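Local coordinates for actin-related protein 8 (Homo sapiens, PDB 4FO0), which binds ATP with low basal ATPase activity and is a proposed core component of the INO80 chromatin remodelling complex, involved in transcriptional regulation and DNA replication, at residues C309-H314 with F334-P339. Sequence-based numbering, arbitrary orientation.
Sequences CLLLQH and FQIRHP. With ATP (adenosine-5'-triphosphate), chain C.
A single leucine carries nearly all of this contact: L311 reaches from its helix to F334, Q335, I336 and H338. With its CG anti to the backbone N (chi1 179°), the side chain extends toward the strand and its two methyls meet different partners. L311 CD2 packs against I336 CD1 at 3.9 Å, the two side chains crossing at about a right angle, while L311 CD1 lies 3.8 Å from the backbone oxygen Q335 O. L311 CD1 also lies 4.4 Å from F334 CD2, oblique to the ring. Nearer the backbone, L311 CB approaches the edge of the H338 imidazole, 4.3 Å from H338 NE2. That ring is backed on one face by I336 CG2, which sits over its centre. A water joins the exposed H314 and Q335, 3.2 Å from H314 NE2 in the imidazole plane and weakly bonded to Q335 N. Within 334-339, R337 NE donates to Q335 OE1 (2.9 Å), which lies in the guanidinium plane. Q313, on the same helix as L311, belongs to the ATP pocket and lies beside the ribose. The axes of 309-314 and 334-336 run nearly antiparallel (166°). Helix 306-319 lies between the ATP and strand 330-336, an edge strand of a three-stranded antiparallel sheet within the chain, where F334 and I336 pair with Y346 and L344 of strand 343-350.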
ATOM      1  N   CYS A 309       9.976  11.835  -5.321  1.00 30.15           N
ATOM      2  CA  CYS A 309       9.300  10.589  -5.043  1.00 33.35           C
ATOM      3  C   CYS A 309       7.836  10.628  -5.413  1.00 33.50           C
ATOM      4  O   CYS A 309       7.312   9.665  -5.970  1.00 44.14           O
ATOM      5  CB  CYS A 309       9.489  10.196  -3.590  1.00 39.28           C
ATOM      6  SG  CYS A 309      11.137   9.580  -3.348  1.00 51.43           S
ATOM      7  N   LEU A 310       7.171  11.737  -5.117  1.00 28.37           N
ATOM      8  CA  LEU A 310       5.780  11.892  -5.544  1.00 43.80           C
ATOM      9  C   LEU A 310       5.702  11.848  -7.070  1.00 35.44           C
ATOM     10  O   LEU A 310       4.777  11.270  -7.642  1.00 38.27           O
ATOM     11  CB  LEU A 310       5.172  13.197  -5.004  1.00 35.27           C
ATOM     12  CG  LEU A 310       5.014  13.267  -3.485  1.00 35.89           C
ATOM     13  CD1 LEU A 310       4.575  14.644  -3.073  1.00 37.56           C
ATOM     14  CD2 LEU A 310       4.003  12.239  -3.009  1.00 30.42           C
ATOM     15  N   LEU A 311       6.692  12.455  -7.717  1.00 38.52           N
ATOM     16  CA  LEU A 311       6.783  12.456  -9.172  1.00 42.29           C
ATOM     17  C   LEU A 311       6.934  11.042  -9.731  1.00 42.31           C
ATOM     18  O   LEU A 311       6.202  10.639 -10.639  1.00 41.62           O
ATOM     19  CB  LEU A 311       7.966  13.303  -9.616  1.00 32.84           C
ATOM     20  CG  LEU A 311       8.172  13.348 -11.129  1.00 44.38           C
ATOM     21  CD1 LEU A 311       6.999  14.037 -11.805  1.00 25.59           C
ATOM     22  CD2 LEU A 311       9.478  14.039 -11.457  1.00 24.12           C
ATOM     23  N   LEU A 312       7.885  10.289  -9.182  1.00 37.07           N
ATOM     24  CA  LEU A 312       8.110   8.914  -9.606  1.00 23.44           C
ATOM     25  C   LEU A 312       6.858   8.063  -9.411  1.00 36.67           C
ATOM     26  O   LEU A 312       6.433   7.370 -10.342  1.00 29.18           O
ATOM     27  CB  LEU A 312       9.325   8.321  -8.893  1.00 33.20           C
ATOM     28  CG  LEU A 312      10.609   9.117  -9.202  1.00 38.69           C
ATOM     29  CD1 LEU A 312      11.837   8.600  -8.442  1.00 25.63           C
ATOM     30  CD2 LEU A 312      10.872   9.163 -10.709  1.00 27.04           C
ATOM     31  N   GLN A 313       6.237   8.137  -8.231  1.00 26.64           N
ATOM     32  CA  GLN A 313       4.980   7.422  -8.042  1.00 27.20           C
ATOM     33  C   GLN A 313       4.027   7.800  -9.156  1.00 33.03           C
ATOM     34  O   GLN A 313       3.374   6.937  -9.749  1.00 30.00           O
ATOM     35  CB  GLN A 313       4.327   7.721  -6.693  1.00 33.03           C
ATOM     36  CG  GLN A 313       5.106   7.239  -5.512  1.00 51.61           C
ATOM     37  CD  GLN A 313       4.497   6.015  -4.869  1.00 65.60           C
ATOM     38  OE1 GLN A 313       5.012   4.896  -5.015  1.00 49.46           O
ATOM     39  NE2 GLN A 313       3.403   6.218  -4.132  1.00 68.04           N
ATOM     40  N   HIS A 314       3.961   9.093  -9.455  1.00 31.28           N
ATOM     41  CA  HIS A 314       2.966   9.571 -10.401  1.00 30.92           C
ATOM     42  C   HIS A 314       3.249   9.050 -11.803  1.00 33.30           C
ATOM     43  O   HIS A 314       2.341   8.593 -12.497  1.00 27.26           O
ATOM     44  CB  HIS A 314       2.890  11.094 -10.401  1.00 33.67           C
ATOM     45  CG  HIS A 314       2.045  11.642 -11.506  1.00 40.56           C
ATOM     46  ND1 HIS A 314       0.679  11.464 -11.556  1.00 42.60           N
ATOM     47  CD2 HIS A 314       2.379  12.334 -12.623  1.00 39.37           C
ATOM     48  CE1 HIS A 314       0.205  12.033 -12.651  1.00 29.41           C
ATOM     49  NE2 HIS A 314       1.215  12.561 -13.319  1.00 42.30           N
ATOM     50  N   PHE A 334       5.266  14.610 -19.677  1.00 39.49           N
ATOM     51  CA  PHE A 334       4.842  14.751 -18.298  1.00 42.69           C
ATOM     52  C   PHE A 334       5.206  16.127 -17.773  1.00 38.54           C
ATOM     53  O   PHE A 334       6.094  16.795 -18.315  1.00 33.18           O
ATOM     54  CB  PHE A 334       5.454  13.646 -17.429  1.00 38.86           C
ATOM     55  CG  PHE A 334       6.957  13.725 -17.281  1.00 33.23           C
ATOM     56  CD1 PHE A 334       7.795  13.151 -18.223  1.00 33.90           C
ATOM     57  CD2 PHE A 334       7.529  14.343 -16.178  1.00 27.79           C
ATOM     58  CE1 PHE A 334       9.188  13.212 -18.081  1.00 38.07           C
ATOM     59  CE2 PHE A 334       8.921  14.404 -16.024  1.00 31.07           C
ATOM     60  CZ  PHE A 334       9.750  13.830 -16.971  1.00 30.49           C
ATOM     61  N   GLN A 335       4.516  16.540 -16.716  1.00 41.94           N
ATOM     62  CA  GLN A 335       4.771  17.829 -16.073  1.00 44.94           C
ATOM     63  C   GLN A 335       5.582  17.712 -14.788  1.00 38.21           C
ATOM     64  O   GLN A 335       5.564  16.686 -14.115  1.00 52.26           O
ATOM     65  CB  GLN A 335       3.449  18.512 -15.738  1.00 33.93           C
ATOM     66  CG  GLN A 335       2.598  18.849 -16.940  1.00 37.25           C
ATOM     67  CD  GLN A 335       1.410  19.718 -16.571  1.00 50.24           C
ATOM     68  OE1 GLN A 335       1.290  20.180 -15.434  1.00 49.86           O
ATOM     69  NE2 GLN A 335       0.525  19.946 -17.531  1.00 48.22           N
ATOM     70  N   ILE A 336       6.293  18.773 -14.441  1.00 39.99           N
ATOM     71  CA  ILE A 336       6.765  18.913 -13.076  1.00 37.79           C
ATOM     72  C   ILE A 336       6.324  20.276 -12.559  1.00 37.76           C
ATOM     73  O   ILE A 336       6.575  21.288 -13.186  1.00 40.89           O
ATOM     74  CB  ILE A 336       8.280  18.794 -12.946  1.00 38.64           C
ATOM     75  CG1 ILE A 336       8.795  17.525 -13.641  1.00 41.86           C
ATOM     76  CG2 ILE A 336       8.653  18.790 -11.469  1.00 29.78           C
ATOM     77  CD1 ILE A 336      10.302  17.266 -13.420  1.00 34.33           C
ATOM     78  N   ARG A 337       5.639  20.285 -11.425  1.00 42.71           N
ATOM     79  CA  ARG A 337       5.208  21.518 -10.788  1.00 34.04           C
ATOM     80  C   ARG A 337       5.668  21.524  -9.335  1.00 38.66           C
ATOM     81  O   ARG A 337       4.859  21.492  -8.408  1.00 43.66           O
ATOM     82  CB  ARG A 337       3.689  21.651 -10.863  1.00 28.62           C
ATOM     83  CG  ARG A 337       3.164  21.669 -12.284  1.00 32.91           C
ATOM     84  CD  ARG A 337       1.672  21.960 -12.320  1.00 32.72           C
ATOM     85  NE  ARG A 337       1.236  22.424 -13.635  1.00 52.66           N
ATOM     86  CZ  ARG A 337       1.127  23.708 -13.977  1.00 55.37           C
ATOM     87  NH1 ARG A 337       1.421  24.656 -13.100  1.00 49.42           N
ATOM     88  NH2 ARG A 337       0.724  24.048 -15.196  1.00 46.31           N
ATOM     89  N   HIS A 338       6.977  21.572  -9.136  1.00 34.63           N
ATOM     90  CA  HIS A 338       7.510  21.608  -7.789  1.00 37.00           C
ATOM     91  C   HIS A 338       7.589  23.010  -7.243  1.00 40.47           C
ATOM     92  O   HIS A 338       7.711  23.975  -7.991  1.00 43.62           O
ATOM     93  CB  HIS A 338       8.880  20.959  -7.755  1.00 39.30           C
ATOM     94  CG  HIS A 338       8.829  19.482  -7.967  1.00 53.89           C
ATOM     95  ND1 HIS A 338       9.961  18.705  -8.104  1.00 52.04           N
ATOM     96  CD2 HIS A 338       7.773  18.638  -8.062  1.00 34.68           C
ATOM     97  CE1 HIS A 338       9.602  17.446  -8.279  1.00 44.69           C
ATOM     98  NE2 HIS A 338       8.282  17.378  -8.263  1.00 46.28           N
ATOM     99  N   PRO A 339       7.523  23.133  -5.920  1.00 39.37           N
ATOM    100  CA  PRO A 339       7.761  24.464  -5.356  1.00 41.64           C
ATOM    101  C   PRO A 339       9.173  24.939  -5.735  1.00 44.10           C
ATOM    102  O   PRO A 339      10.054  24.104  -5.955  1.00 44.06           O
ATOM    103  CB  PRO A 339       7.638  24.231  -3.842  1.00 38.64           C
ATOM    104  CG  PRO A 339       6.933  22.898  -3.697  1.00 41.48           C
ATOM    105  CD  PRO A 339       7.366  22.097  -4.887  1.00 32.17           C
TER
HETATM  106  PG  ATP C 702       0.867  -0.809   2.564  1.00 29.81           P
HETATM  107  O1G ATP C 702      -0.418  -1.554   2.325  1.00 28.13           O
HETATM  108  O2G ATP C 702       1.138  -0.435   4.000  1.00 28.00           O
HETATM  109  O3G ATP C 702       2.084  -1.367   1.856  1.00 27.69           O
HETATM  110  PB  ATP C 702      -0.728   1.455   1.685  1.00 33.95           P
HETATM  111  O1B ATP C 702      -0.306   2.875   1.952  1.00 24.54           O
HETATM  112  O2B ATP C 702      -1.944   0.811   2.335  1.00 26.04           O
HETATM  113  O3B ATP C 702       0.624   0.601   1.845  1.00 29.89           O
HETATM  114  PA  ATP C 702      -2.108   1.617  -0.808  1.00 33.62           P
HETATM  115  O1A ATP C 702      -2.490   3.049  -0.539  1.00 43.41           O
HETATM  116  O2A ATP C 702      -3.122   0.501  -0.765  1.00 28.33           O
HETATM  117  O3A ATP C 702      -0.833   1.276   0.093  1.00 36.54           O
HETATM  118  O5' ATP C 702      -1.418   1.586  -2.246  1.00 28.93           O
HETATM  119  C5' ATP C 702      -0.405   2.546  -2.503  1.00 33.24           C
HETATM  120  C4' ATP C 702       0.291   2.167  -3.786  1.00 33.10           C
HETATM  121  O4' ATP C 702      -0.690   2.135  -4.812  1.00 39.66           O
HETATM  122  C3' ATP C 702       1.337   3.182  -4.215  1.00 42.79           C
HETATM  123  O3' ATP C 702       2.556   2.507  -4.543  1.00 31.07           O
HETATM  124  C2' ATP C 702       0.746   3.822  -5.447  1.00 31.41           C
HETATM  125  O2' ATP C 702       1.727   4.219  -6.392  1.00 34.63           O
HETATM  126  C1' ATP C 702      -0.089   2.684  -5.977  1.00 40.96           C
HETATM  127  N9  ATP C 702      -1.057   3.164  -6.975  1.00 41.22           N
HETATM  128  C8  ATP C 702      -2.083   3.996  -6.749  1.00 44.05           C
HETATM  129  N7  ATP C 702      -2.763   4.236  -7.896  1.00 39.46           N
HETATM  130  C5  ATP C 702      -2.164   3.543  -8.872  1.00 37.12           C
HETATM  131  C6  ATP C 702      -2.370   3.366 -10.317  1.00 42.69           C
HETATM  132  N6  ATP C 702      -3.400   4.000 -10.933  1.00 43.98           N
HETATM  133  N1  ATP C 702      -1.505   2.554 -10.980  1.00 53.57           N
HETATM  134  C2  ATP C 702      -0.483   1.927 -10.364  1.00 42.82           C
HETATM  135  N3  ATP C 702      -0.234   2.058  -9.043  1.00 45.78           N
HETATM  136  C4  ATP C 702      -1.029   2.836  -8.263  1.00 47.12           C
HETATM  137  O   HOH W   1       2.086  14.503 -15.765  1.00 35.97           O